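Local coordinates for Lmo0547 protein (Listeria monocytogenes, PDB 4R9N) that probably acts as a sugar-responsive transcriptional regulator of the SorC family, the crystallised part being its putative sugar-binding domain, at residues G151-Y156 and V181-S186; I57-T62 and S159-I164; R187-D192 and L207-L212; I172-Y177 and A196-N201. All blocks are in the same frame, centred on the assembly; numbering follows the deposited sequence. Where two conformers were deposited one is given.

Contact 1 (G151-Y156 and V181-S186)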
loop_
_atom_site.group_PDB
_atom_site.type_symbol
_atom_site.label_atom_id
_atom_site.label_comp_id
_atom_site.label_asym_id
_atom_site.label_seq_id
_atom_site.Cartn_x
_atom_site.Cartn_y
_atom_site.Cartn_z
ATOM N N GLY A 151 1.577 -0.099 0.368
ATOM C CA GLY A 151 2.926 0.510 0.314
ATOM C C GLY A 151 2.836 1.982 -0.088
ATOM O O GLY A 151 1.850 2.444 -0.644
ATOM N N VAL A 152 3.909 2.727 0.101
ATOM C CA VAL A 152 3.941 4.096 -0.379
ATOM C C VAL A 152 5.189 4.173 -1.269
ATOM O O VAL A 152 6.268 3.696 -0.893
ATOM C CB VAL A 152 4.047 5.153 0.743
ATOM C CG1 VAL A 152 4.036 6.568 0.146
ATOM C CG2 VAL A 152 2.941 4.988 1.739
ATOM N N SER A 153 5.065 4.724 -2.462
ATOM C CA SER A 153 6.238 4.773 -3.325
ATOM C C SER A 153 6.403 6.133 -3.969
ATOM O O SER A 153 5.572 7.008 -3.823
ATOM C CB SER A 153 6.144 3.667 -4.379
ATOM O OG SER A 153 7.384 3.617 -5.091
ATOM N N SER A 154 7.534 6.311 -4.634
ATOM C CA SER A 154 7.839 7.548 -5.328
ATOM C C SER A 154 8.098 7.061 -6.725
ATOM O O SER A 154 8.865 6.122 -6.880
ATOM C CB SER A 154 9.089 8.201 -4.740
ATOM O OG SER A 154 9.578 9.215 -5.604
ATOM N N PRO A 155 7.493 7.699 -7.746
ATOM C CA PRO A 155 7.727 7.252 -9.095
ATOM C C PRO A 155 9.101 7.620 -9.652
ATOM O O PRO A 155 9.350 7.286 -10.771
ATOM C CB PRO A 155 6.678 8.016 -9.899
ATOM C CG PRO A 155 6.535 9.310 -9.174
ATOM C CD PRO A 155 6.625 8.891 -7.721
ATOM N N TYR A 156 9.961 8.281 -8.880
ATOM C CA TYR A 156 11.183 8.886 -9.411
ATOM C C TYR A 156 12.430 8.087 -9.029
ATOM O O TYR A 156 12.356 7.113 -8.295
ATOM C CB TYR A 156 11.309 10.317 -8.893
ATOM C CG TYR A 156 10.111 11.177 -9.185
ATOM C CD1 TYR A 156 9.606 11.300 -10.517
ATOM C CD2 TYR A 156 9.419 11.817 -8.154
ATOM C CE1 TYR A 156 8.469 12.071 -10.786
ATOM C CE2 TYR A 156 8.284 12.604 -8.426
ATOM C CZ TYR A 156 7.819 12.735 -9.758
ATOM O OH TYR A 156 6.679 13.499 -10.020
ATOM N N VAL A 181 4.213 13.845 -6.035
ATOM C CA VAL A 181 5.235 13.493 -5.051
ATOM C C VAL A 181 5.251 12.040 -4.622
ATOM O O VAL A 181 6.233 11.578 -4.076
ATOM C CB VAL A 181 5.165 14.378 -3.799
ATOM C CG1 VAL A 181 5.312 15.823 -4.208
ATOM C CG2 VAL A 181 3.904 14.141 -2.999
ATOM N N GLY A 182 4.164 11.302 -4.850
ATOM C CA GLY A 182 4.167 9.889 -4.458
ATOM C C GLY A 182 3.032 9.109 -5.076
ATOM O O GLY A 182 2.180 9.649 -5.811
ATOM N N ASP A 183 3.016 7.818 -4.788
ATOM C CA ASP A 183 1.863 6.987 -5.161
ATOM C C ASP A 183 1.528 5.954 -4.091
ATOM O O ASP A 183 2.380 5.519 -3.370
ATOM C CB ASP A 183 2.010 6.334 -6.523
ATOM C CG ASP A 183 3.199 5.432 -6.643
ATOM O OD1 ASP A 183 4.340 5.949 -6.764
ATOM O OD2 ASP A 183 3.001 4.187 -6.743
ATOM N N ILE A 184 0.260 5.644 -3.983
ATOM C CA ILE A 184 -0.276 4.585 -3.102
ATOM C C ILE A 184 -1.306 3.872 -3.986
ATOM O O ILE A 184 -2.162 4.547 -4.602
ATOM C CB ILE A 184 -0.960 5.157 -1.805
ATOM C CG1 ILE A 184 0.100 5.675 -0.828
ATOM C CG2 ILE A 184 -1.791 4.077 -1.133
ATOM C CD1 ILE A 184 -0.487 6.434 0.354
ATOM N N ASN A 185 -1.194 2.548 -4.112
ATOM C CA ASN A 185 -2.157 1.742 -4.871
ATOM C C ASN A 185 -2.268 2.272 -6.317
ATOM O O ASN A 185 -3.343 2.283 -6.886
ATOM C CB ASN A 185 -3.524 1.707 -4.168
ATOM C CG ASN A 185 -4.342 0.502 -4.551
ATOM O OD1 ASN A 185 -3.810 -0.639 -4.598
ATOM N ND2 ASN A 185 -5.634 0.720 -4.807
ATOM N N SER A 186 -1.101 2.624 -6.880
ATOM C CA SER A 186 -0.979 3.168 -8.220
ATOM C C SER A 186 -1.822 4.429 -8.474
ATOM O O SER A 186 -2.194 4.708 -9.632
ATOM C CB SER A 186 -1.354 2.145 -9.290
ATOM O OG SER A 186 -1.032 2.612 -10.600
HETATM O O HOH W 1 0.568 0.947 -2.678
HETATM O O HOH W 2 8.757 11.919 -4.266
#

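Contact 2 (I57-T62 and S159-I164)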
loop_
_atom_site.group_PDB
_atom_site.type_symbol
_atom_site.label_atom_id
_atom_site.label_comp_id
_atom_site.label_asym_id
_atom_site.label_seq_id
_atom_site.Cartn_x
_atom_site.Cartn_y
_atom_site.Cartn_z
ATOM N N ILE A 57 -5.628 -5.673 0.315
ATOM C CA ILE A 57 -4.203 -5.698 0.082
ATOM C C ILE A 57 -3.909 -4.991 -1.243
ATOM O O ILE A 57 -4.589 -5.213 -2.252
ATOM C CB ILE A 57 -3.707 -7.154 0.017
ATOM C CG1 ILE A 57 -4.084 -7.927 1.264
ATOM C CG2 ILE A 57 -2.197 -7.283 -0.237
ATOM C CD1 ILE A 57 -3.396 -7.604 2.537
ATOM N N SER A 58 -2.871 -4.168 -1.233
ATOM C CA SER A 58 -2.364 -3.584 -2.451
ATOM C C SER A 58 -1.326 -4.481 -3.128
ATOM O O SER A 58 -1.474 -5.702 -3.164
ATOM C CB SER A 58 -1.875 -2.157 -2.170
ATOM O OG SER A 58 -1.649 -1.428 -3.355
ATOM N N TRP A 59 -0.277 -3.891 -3.692
ATOM C CA TRP A 59 0.730 -4.620 -4.417
ATOM C C TRP A 59 2.146 -4.110 -4.111
ATOM O O TRP A 59 2.337 -3.114 -3.400
ATOM C CB TRP A 59 0.395 -4.418 -5.906
ATOM C CG TRP A 59 0.961 -3.184 -6.418
ATOM C CD1 TRP A 59 0.506 -1.899 -6.201
ATOM C CD2 TRP A 59 2.141 -3.074 -7.214
ATOM N NE1 TRP A 59 1.377 -0.993 -6.811
ATOM C CE2 TRP A 59 2.376 -1.699 -7.437
ATOM C CE3 TRP A 59 3.051 -4.013 -7.745
ATOM C CZ2 TRP A 59 3.458 -1.251 -8.183
ATOM C CZ3 TRP A 59 4.123 -3.555 -8.497
ATOM C CH2 TRP A 59 4.329 -2.190 -8.683
ATOM N N GLY A 60 3.132 -4.765 -4.680
ATOM C CA GLY A 60 4.498 -4.231 -4.652
ATOM C C GLY A 60 5.501 -5.030 -3.892
ATOM O O GLY A 60 5.177 -5.976 -3.226
ATOM N N LYS A 61 6.766 -4.621 -3.994
ATOM C CA LYS A 61 7.820 -5.377 -3.382
ATOM C C LYS A 61 7.714 -5.458 -1.878
ATOM O O LYS A 61 8.001 -6.505 -1.320
ATOM C CB LYS A 61 9.223 -4.836 -3.756
ATOM C CG LYS A 61 9.567 -5.030 -5.221
ATOM C CD LYS A 61 10.895 -4.356 -5.612
ATOM C CE LYS A 61 11.259 -4.799 -7.006
ATOM N NZ LYS A 61 12.539 -4.219 -7.465
ATOM N N THR A 62 7.367 -4.361 -1.210
ATOM C CA THR A 62 7.303 -4.372 0.224
ATOM C C THR A 62 6.162 -5.288 0.771
ATOM O O THR A 62 6.329 -6.116 1.691
ATOM C CB THR A 62 7.144 -2.924 0.756
ATOM O OG1 THR A 62 8.253 -2.098 0.328
ATOM C CG2 THR A 62 7.141 -2.941 2.185
ATOM N N SER A 159 12.286 3.645 -9.893
ATOM C CA SER A 159 11.364 2.894 -9.037
ATOM C C SER A 159 10.942 1.555 -9.647
ATOM O O SER A 159 11.171 1.302 -10.835
ATOM C CB SER A 159 10.100 3.717 -8.774
ATOM O OG SER A 159 9.284 3.771 -9.935
ATOM N N THR A 160 10.301 0.729 -8.813
ATOM C CA THR A 160 9.752 -0.590 -9.195
ATOM C C THR A 160 8.885 -0.502 -10.466
ATOM O O THR A 160 9.150 -1.203 -11.454
ATOM C CB THR A 160 8.929 -1.225 -8.032
ATOM O OG1 THR A 160 9.800 -1.598 -6.961
ATOM C CG2 THR A 160 8.146 -2.480 -8.489
HETATM N N MSE A 161 7.864 0.354 -10.443
HETATM C CA MSE A 161 6.953 0.508 -11.597
HETATM C C MSE A 161 7.668 0.835 -12.908
HETATM O O MSE A 161 7.325 0.314 -13.960
HETATM C CB MSE A 161 6.004 1.650 -11.334
HETATM C CG MSE A 161 4.922 1.304 -10.337
HETATM SE SE MSE A 161 4.017 3.035 -10.047
HETATM C CE MSE A 161 5.292 3.876 -8.758
ATOM N N GLU A 162 8.676 1.692 -12.864
ATOM C CA GLU A 162 9.466 1.973 -14.075
ATOM C C GLU A 162 10.333 0.765 -14.473
ATOM O O GLU A 162 10.423 0.404 -15.654
ATOM C CB GLU A 162 10.359 3.205 -13.904
ATOM C CG GLU A 162 11.306 3.363 -15.093
ATOM C CD GLU A 162 12.107 4.643 -15.077
ATOM O OE1 GLU A 162 12.486 5.095 -13.970
ATOM O OE2 GLU A 162 12.376 5.175 -16.187
ATOM N N GLU A 163 10.974 0.134 -13.492
ATOM C CA GLU A 163 11.848 -0.997 -13.811
ATOM C C GLU A 163 11.020 -2.168 -14.378
ATOM O O GLU A 163 11.510 -2.903 -15.230
ATOM C CB GLU A 163 12.703 -1.399 -12.595
ATOM C CG GLU A 163 13.595 -0.288 -12.012
ATOM C CD GLU A 163 14.429 0.477 -13.043
ATOM O OE1 GLU A 163 13.871 0.997 -14.043
ATOM O OE2 GLU A 163 15.658 0.595 -12.832
ATOM N N ILE A 164 9.763 -2.300 -13.956
ATOM C CA ILE A 164 8.880 -3.330 -14.522
ATOM C C ILE A 164 8.097 -2.885 -15.766
ATOM O O ILE A 164 7.199 -3.607 -16.232
ATOM C CB ILE A 164 7.904 -3.956 -13.477
ATOM C CG1 ILE A 164 6.863 -2.955 -12.979
ATOM C CG2 ILE A 164 8.692 -4.575 -12.317
ATOM C CD1 ILE A 164 5.910 -3.568 -11.963
HETATM O O HOH W 3 7.187 -2.078 -5.297
#

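Contact 3 (R187-D192 and L207-L212)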
loop_
_atom_site.group_PDB
_atom_site.type_symbol
_atom_site.label_atom_id
_atom_site.label_comp_id
_atom_site.label_asym_id
_atom_site.label_seq_id
_atom_site.Cartn_x
_atom_site.Cartn_y
_atom_site.Cartn_z
ATOM N N ARG A 187 -2.109 5.189 -7.429
ATOM C CA ARG A 187 -2.716 6.513 -7.570
ATOM C C ARG A 187 -1.647 7.548 -7.135
ATOM O O ARG A 187 -1.113 7.436 -6.038
ATOM C CB ARG A 187 -3.945 6.673 -6.710
ATOM C CG ARG A 187 -5.037 5.710 -7.008
ATOM C CD ARG A 187 -5.546 5.776 -8.448
ATOM N NE ARG A 187 -6.695 4.904 -8.634
ATOM C CZ ARG A 187 -7.936 5.295 -8.945
ATOM N NH1 ARG A 187 -8.279 6.603 -9.095
ATOM N NH2 ARG A 187 -8.847 4.360 -9.063
ATOM N N PHE A 188 -1.360 8.495 -8.022
ATOM C CA PHE A 188 -0.251 9.469 -7.933
ATOM C C PHE A 188 -0.768 10.754 -7.376
ATOM O O PHE A 188 -1.722 11.306 -7.924
ATOM C CB PHE A 188 0.282 9.649 -9.342
ATOM C CG PHE A 188 0.944 8.427 -9.828
ATOM C CD1 PHE A 188 2.261 8.154 -9.477
ATOM C CD2 PHE A 188 0.247 7.488 -10.602
ATOM C CE1 PHE A 188 2.892 6.991 -9.882
ATOM C CE2 PHE A 188 0.874 6.321 -10.982
ATOM C CZ PHE A 188 2.187 6.078 -10.635
ATOM N N PHE A 189 -0.207 11.206 -6.264
ATOM C CA PHE A 189 -0.714 12.345 -5.543
ATOM C C PHE A 189 0.312 13.463 -5.449
ATOM O O PHE A 189 1.519 13.275 -5.538
ATOM C CB PHE A 189 -1.232 11.953 -4.135
ATOM C CG PHE A 189 -0.222 11.228 -3.297
ATOM C CD1 PHE A 189 -0.160 9.821 -3.315
ATOM C CD2 PHE A 189 0.664 11.918 -2.493
ATOM C CE1 PHE A 189 0.735 9.125 -2.465
ATOM C CE2 PHE A 189 1.581 11.237 -1.678
ATOM C CZ PHE A 189 1.598 9.819 -1.638
ATOM N N THR A 190 -0.230 14.662 -5.362
ATOM C CA THR A 190 0.515 15.873 -5.118
ATOM C C THR A 190 0.816 16.052 -3.632
ATOM O O THR A 190 0.424 15.234 -2.816
ATOM C CB THR A 190 -0.273 17.083 -5.654
ATOM O OG1 THR A 190 -1.627 17.017 -5.207
ATOM C CG2 THR A 190 -0.284 17.050 -7.196
ATOM N N ALA A 191 1.495 17.151 -3.286
ATOM C CA ALA A 191 1.908 17.403 -1.922
ATOM C C ALA A 191 0.745 17.449 -0.937
ATOM O O ALA A 191 0.921 17.209 0.249
ATOM C CB ALA A 191 2.708 18.697 -1.848
ATOM N N ASP A 192 -0.434 17.772 -1.388
ATOM C CA ASP A 192 -1.577 17.835 -0.486
ATOM C C ASP A 192 -2.234 16.495 -0.297
ATOM O O ASP A 192 -3.306 16.407 0.273
ATOM C CB ASP A 192 -2.590 18.883 -0.970
ATOM C CG ASP A 192 -3.118 18.610 -2.347
ATOM O OD1 ASP A 192 -2.718 17.581 -2.959
ATOM O OD2 ASP A 192 -3.940 19.457 -2.821
ATOM N N LEU A 207 -8.877 0.738 -6.118
ATOM C CA LEU A 207 -9.364 1.707 -5.159
ATOM C C LEU A 207 -8.676 3.036 -5.303
ATOM O O LEU A 207 -7.439 3.079 -5.421
ATOM C CB LEU A 207 -9.035 1.138 -3.773
ATOM C CG LEU A 207 -9.745 1.556 -2.526
ATOM C CD1 LEU A 207 -10.933 0.641 -2.333
ATOM C CD2 LEU A 207 -8.833 1.387 -1.321
ATOM N N SER A 208 -9.435 4.133 -5.276
ATOM C CA SER A 208 -8.933 5.494 -5.337
ATOM C C SER A 208 -8.466 5.998 -3.977
ATOM O O SER A 208 -8.749 5.387 -2.919
ATOM C CB SER A 208 -10.040 6.416 -5.861
ATOM O OG SER A 208 -10.994 6.556 -4.801
ATOM N N LEU A 209 -7.718 7.103 -3.947
ATOM C CA LEU A 209 -7.262 7.650 -2.653
ATOM C C LEU A 209 -8.409 8.090 -1.765
ATOM O O LEU A 209 -8.367 7.893 -0.527
ATOM C CB LEU A 209 -6.272 8.812 -2.810
ATOM C CG LEU A 209 -5.017 8.370 -3.542
ATOM C CD1 LEU A 209 -4.056 9.520 -3.706
ATOM C CD2 LEU A 209 -4.315 7.210 -2.873
ATOM N N GLU A 210 -9.453 8.653 -2.342
ATOM C CA GLU A 210 -10.586 9.029 -1.507
ATOM C C GLU A 210 -11.327 7.839 -0.929
ATOM O O GLU A 210 -11.774 7.876 0.216
ATOM C CB GLU A 210 -11.528 9.968 -2.231
ATOM C CG GLU A 210 -10.918 11.351 -2.382
ATOM C CD GLU A 210 -11.153 12.315 -1.197
ATOM O OE1 GLU A 210 -10.840 12.030 -0.007
ATOM O OE2 GLU A 210 -11.627 13.425 -1.487
ATOM N N GLU A 211 -11.390 6.755 -1.689
ATOM C CA GLU A 211 -11.909 5.499 -1.179
ATOM C C GLU A 211 -11.045 4.947 -0.070
ATOM O O GLU A 211 -11.552 4.443 0.892
ATOM C CB GLU A 211 -12.057 4.505 -2.268
ATOM C CG GLU A 211 -13.251 4.846 -3.157
ATOM C CD GLU A 211 -13.233 4.241 -4.538
ATOM O OE1 GLU A 211 -12.309 3.470 -4.900
ATOM O OE2 GLU A 211 -14.173 4.621 -5.295
ATOM N N LEU A 212 -9.719 5.036 -0.221
ATOM C CA LEU A 212 -8.818 4.564 0.782
ATOM C C LEU A 212 -8.995 5.346 2.091
ATOM O O LEU A 212 -8.940 4.769 3.187
ATOM C CB LEU A 212 -7.368 4.686 0.287
ATOM C CG LEU A 212 -6.240 4.199 1.205
ATOM C CD1 LEU A 212 -6.225 2.681 1.260
ATOM C CD2 LEU A 212 -4.892 4.764 0.769
HETATM O O HOH W 4 -6.148 2.354 -7.734
#

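Contact 4 (I172-Y177 and A196-N201)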
loop_
_atom_site.group_PDB
_atom_site.type_symbol
_atom_site.label_atom_id
_atom_site.label_comp_id
_atom_site.label_asym_id
_atom_site.label_seq_id
_atom_site.Cartn_x
_atom_site.Cartn_y
_atom_site.Cartn_z
ATOM N N ILE A 172 6.753 9.544 -16.534
ATOM C CA ILE A 172 7.443 10.225 -15.416
ATOM C C ILE A 172 7.483 11.752 -15.614
ATOM O O ILE A 172 7.268 12.527 -14.673
ATOM C CB ILE A 172 8.823 9.603 -15.124
ATOM C CG1 ILE A 172 8.609 8.158 -14.636
ATOM C CG2 ILE A 172 9.618 10.516 -14.173
ATOM C CD1 ILE A 172 9.833 7.275 -14.580
ATOM N N GLU A 173 7.730 12.196 -16.833
ATOM C CA GLU A 173 7.756 13.618 -17.047
ATOM C C GLU A 173 6.375 14.258 -16.889
ATOM O O GLU A 173 6.265 15.330 -16.358
ATOM C CB GLU A 173 8.495 13.973 -18.313
ATOM C CG GLU A 173 9.993 13.686 -18.135
ATOM C CD GLU A 173 10.548 14.100 -16.748
ATOM O OE1 GLU A 173 10.074 15.114 -16.184
ATOM O OE2 GLU A 173 11.449 13.422 -16.199
ATOM N N GLU A 174 5.335 13.554 -17.245
ATOM C CA GLU A 174 3.969 14.028 -16.985
ATOM C C GLU A 174 3.732 14.195 -15.483
ATOM O O GLU A 174 3.252 15.252 -15.021
ATOM C CB GLU A 174 2.958 13.101 -17.700
ATOM C CG GLU A 174 1.521 13.150 -17.226
ATOM C CD GLU A 174 0.777 14.442 -17.514
ATOM O OE1 GLU A 174 1.364 15.389 -18.078
ATOM O OE2 GLU A 174 -0.427 14.494 -17.121
ATOM N N LEU A 175 4.134 13.194 -14.706
ATOM C CA LEU A 175 3.972 13.229 -13.258
ATOM C C LEU A 175 4.730 14.367 -12.635
ATOM O O LEU A 175 4.159 15.069 -11.822
ATOM C CB LEU A 175 4.372 11.856 -12.657
ATOM C CG LEU A 175 3.523 10.667 -13.147
ATOM C CD1 LEU A 175 3.986 9.360 -12.538
ATOM C CD2 LEU A 175 2.066 10.816 -12.746
ATOM N N ARG A 176 5.995 14.602 -13.049
ATOM C CA ARG A 176 6.774 15.735 -12.577
ATOM C C ARG A 176 6.096 17.050 -12.914
ATOM O O ARG A 176 5.971 17.934 -12.079
ATOM C CB ARG A 176 8.203 15.743 -13.199
ATOM C CG ARG A 176 9.310 16.095 -12.203
ATOM C CD ARG A 176 10.726 15.815 -12.722
ATOM N NE ARG A 176 11.500 14.998 -11.757
ATOM C CZ ARG A 176 11.988 13.766 -11.979
ATOM N NH1 ARG A 176 11.825 13.148 -13.150
ATOM N NH2 ARG A 176 12.671 13.138 -11.003
ATOM N N TYR A 177 5.697 17.182 -14.170
ATOM C CA TYR A 177 5.063 18.388 -14.625
ATOM C C TYR A 177 3.816 18.682 -13.806
ATOM O O TYR A 177 3.495 19.848 -13.568
ATOM C CB TYR A 177 4.707 18.232 -16.112
ATOM C CG TYR A 177 4.031 19.449 -16.712
ATOM C CD1 TYR A 177 4.704 20.669 -16.782
ATOM C CD2 TYR A 177 2.729 19.381 -17.215
ATOM C CE1 TYR A 177 4.102 21.779 -17.322
ATOM C CE2 TYR A 177 2.128 20.494 -17.797
ATOM C CZ TYR A 177 2.819 21.686 -17.825
ATOM O OH TYR A 177 2.250 22.814 -18.374
ATOM N N ALA A 196 -3.366 13.643 -8.452
ATOM C CA ALA A 196 -3.124 14.576 -9.521
ATOM C C ALA A 196 -4.132 14.399 -10.666
ATOM O O ALA A 196 -4.658 13.291 -10.941
ATOM C CB ALA A 196 -1.697 14.471 -10.049
ATOM N N LYS A 197 -4.396 15.517 -11.349
ATOM C CA LYS A 197 -5.178 15.484 -12.575
ATOM C C LYS A 197 -4.305 15.038 -13.729
ATOM O O LYS A 197 -3.650 15.850 -14.342
ATOM C CB LYS A 197 -5.747 16.865 -12.866
ATOM C CG LYS A 197 -6.779 17.320 -11.830
ATOM C CD LYS A 197 -7.584 18.466 -12.437
ATOM C CE LYS A 197 -8.325 19.321 -11.414
ATOM N NZ LYS A 197 -9.779 18.983 -11.430
ATOM N N THR A 198 -4.311 13.754 -14.003
ATOM C CA THR A 198 -3.416 13.162 -14.959
ATOM C C THR A 198 -4.075 11.900 -15.428
ATOM O O THR A 198 -4.805 11.229 -14.677
ATOM C CB THR A 198 -1.966 12.941 -14.390
ATOM O OG1 THR A 198 -1.101 12.509 -15.437
ATOM C CG2 THR A 198 -1.922 11.885 -13.310
ATOM N N GLU A 199 -3.872 11.633 -16.705
ATOM C CA GLU A 199 -4.401 10.457 -17.396
ATOM C C GLU A 199 -4.248 9.155 -16.649
ATOM O O GLU A 199 -5.214 8.411 -16.508
ATOM C CB GLU A 199 -3.713 10.313 -18.780
ATOM C CG GLU A 199 -4.162 9.102 -19.607
ATOM C CD GLU A 199 -3.240 7.879 -19.533
ATOM O OE1 GLU A 199 -2.054 7.988 -19.167
ATOM O OE2 GLU A 199 -3.711 6.774 -19.891
ATOM N N ILE A 200 -3.026 8.847 -16.204
ATOM C CA ILE A 200 -2.774 7.603 -15.493
ATOM C C ILE A 200 -3.824 7.347 -14.375
ATOM O O ILE A 200 -4.375 6.260 -14.292
ATOM C CB ILE A 200 -1.317 7.494 -14.937
ATOM C CG1 ILE A 200 -0.318 7.294 -16.107
ATOM C CG2 ILE A 200 -1.215 6.316 -13.981
ATOM C CD1 ILE A 200 1.107 6.977 -15.683
ATOM N N ASN A 201 -4.098 8.327 -13.534
ATOM C CA ASN A 201 -5.017 8.149 -12.398
ATOM C C ASN A 201 -6.419 7.772 -12.832
ATOM O O ASN A 201 -7.114 7.061 -12.093
ATOM C CB ASN A 201 -5.090 9.359 -11.453
ATOM C CG ASN A 201 -3.841 9.498 -10.575
ATOM O OD1 ASN A 201 -3.098 8.502 -10.374
ATOM N ND2 ASN A 201 -3.530 10.738 -10.162
HETATM O O HOH W 5 -2.491 13.528 -18.436
#

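Contact 1 (G151-Y156 and V181-S186)
S153 and D183 form a lone antiparallel bridge: each gives and takes one backbone bond, and the pairing goes no further between the two segments. S153 N donates to D183 O at 2.9 Å, in the plane of that carbonyl. The return bond, D183 N to S153 O at 2.8 Å, comes from above the S153 carbonyl plane, 38° out of it. Water extends the pairing at both ends. One molecule accepts from N185 N and donates to G151 O at 2.8 Å, while a second donates to V181 O at 2.6 Å and accepts from S154 OG. G182 suits its place because its bare CA lies 3.3 Å from S153 O; with V181 it faces F189 in a classic beta bulge. With CG set between its backbone N and carbonyl carbon (chi1 60°), D183 brings OD1 to 3.4 Å from S153 O, a pair of acceptors and not a bond, with P155 CD alongside. V152 CG2 packs on I184 CG1 at 3.9 Å. Main-chain polarity thus carries the junction, with a water bridging the pair beyond each end of the bridge, so the loop after strand 147-151 is held against strand 180-184 chiefly through groups common to every residue.

Contact 2 (I57-T62 and S159-I164)
The CA atoms of K61 and T160, each the first residue of a helix, lie 7.8 Å apart, G60 and S159 holding the N-cap positions just before them. G60 has a positive phi of 115°, which suits glycine, and the turn there carries the chain from W59 into helix 61-69. The indole of W59, in the conformer described, reaches across to helix 160-163 with the far end of its six-membered ring. M161, present as selenomethionine, meets it at the edge, near the ring plane, with CG 3.6 Å from W59 CZ2, the two side chains crossing at about a right angle. T160 and I164 arrive from the direction opposite to the indole: T160 CG2 lies 3.8 Å from W59 CH2, and I164 CD1 3.9 Å from the same carbon. Threonine serves two partners here. Its CG2 stands anti to the backbone N and goes to the indole, while OG1, beside that N (chi1 -69°), faces the extended methylenes of K61, 3.3 Å from CD. A water links the two segments, accepting from K61 N at 2.9 Å and lying 3.1 Å from T160 OG1. Lysine suits this outer position, its carbon chain packing while its ammonium end stays at the surface. Both segments follow the C-terminal ends of neighbouring parallel strands, 54-57 directly and 147-151 after a loop, an arrangement typical of Rossmann-like folds; loops at the C-terminal ends of such strands commonly line ligand sites, consistent with a putative sugar-binding domain.

Contact 3 (R187-D192 and L207-L212)
R187 lays one face of its guanidinium over the backbone of S208, whose CA stands 3.7 Å above the middle of the plane. S208 is the N-cap of helix 209-213 and forms a capping box with E211, so the arginine covers the very start of that helix. A bend at chi2 (-59°) folds the long chain back toward L207. In the guanidinium plane, a water accepts from R187 NE at 2.8 Å and donates to L207 O at 2.7 Å. The two terminal nitrogens are held outside these segments: NH2 donates to G206 O, and NH1 makes a salt bridge with E195. Arginine suits the place because its flat end can lie over the backbone by one face while its N-H groups bond round the rim. Nearer its backbone, R187 CB rests 3.8 Å from L209 CG, and L209 CD2 also lies near it. L209 then spans to the next inward-facing residue of strand 187-190, its CD1 lying 3.8 Å from F189 CB, with the leucine and phenylalanine side chains at about a right angle. In the capping box, E211 N donates to S208 OG at 3.1 Å, and S208 N reaches E211 OE1 at 3.0 Å from above the carboxylate plane.

Contact 4 (I172-Y177 and A196-N201)
T198 gives its hydroxyl proton to E174, OG1 to OE2 at 2.7 Å, the only direct hydrogen bond between the two segments. The oxygen is met on its anti lone pair, away from the other carboxylate oxygen. A bend at chi2 (68°) in E174 swings the carboxylate round, and the two side chains slide past one another, leaving E174 CG 3.2 Å from T198 OG1. The next residue, L175, supplies the apolar half: its CD2 lies 4.2 Å from T198 CG2, a looser touch at about a right angle. Threonine suits the place because its hydroxyl and methyl serve these two neighbours separately.

Further out, a water donates to E174 OE2 at 2.6 Å and accepts from E199 N at 2.9 Å, so the carboxylate also reaches the start of the weakly bonded helix near 199-201. K178 forms a salt bridge with the same OE2 and donates to K197 O. The bend of segment 196-201 is closed by N201, whose ND2 donates to A196 O at 2.9 Å. L175 is backed by F188 of strand 187-190.

Threonine, water and lysine thus converge on a single oxygen of E174, which would probably favour its charged form and draw negative charge to that atom, so that one carboxylate oxygen joins helix 169-177 to segment 196-201 on the outer part of the domain.

Contacts 1 and 3 are buried and share the small antiparallel sheet of strands 180-184 and 187-190. Contact 1 ties one strand to the loop after strand 147-151 through main-chain bonds, whereas contact 3 sets side chains of the other strand against a helix start. Contact 2 lies at the surface and has mainly apolar contacts; N185 of contact 1 bonds S58 of contact 2. Contact 4, partly buried, its centre about 19 Å from the centre of the chain, depends on a carboxylate. F188 connects these regions: its backbone pairs with A196, while its ring touches P155, I200 and M161. Y156 of contact 1 packs on helix 169-177 of contact 4.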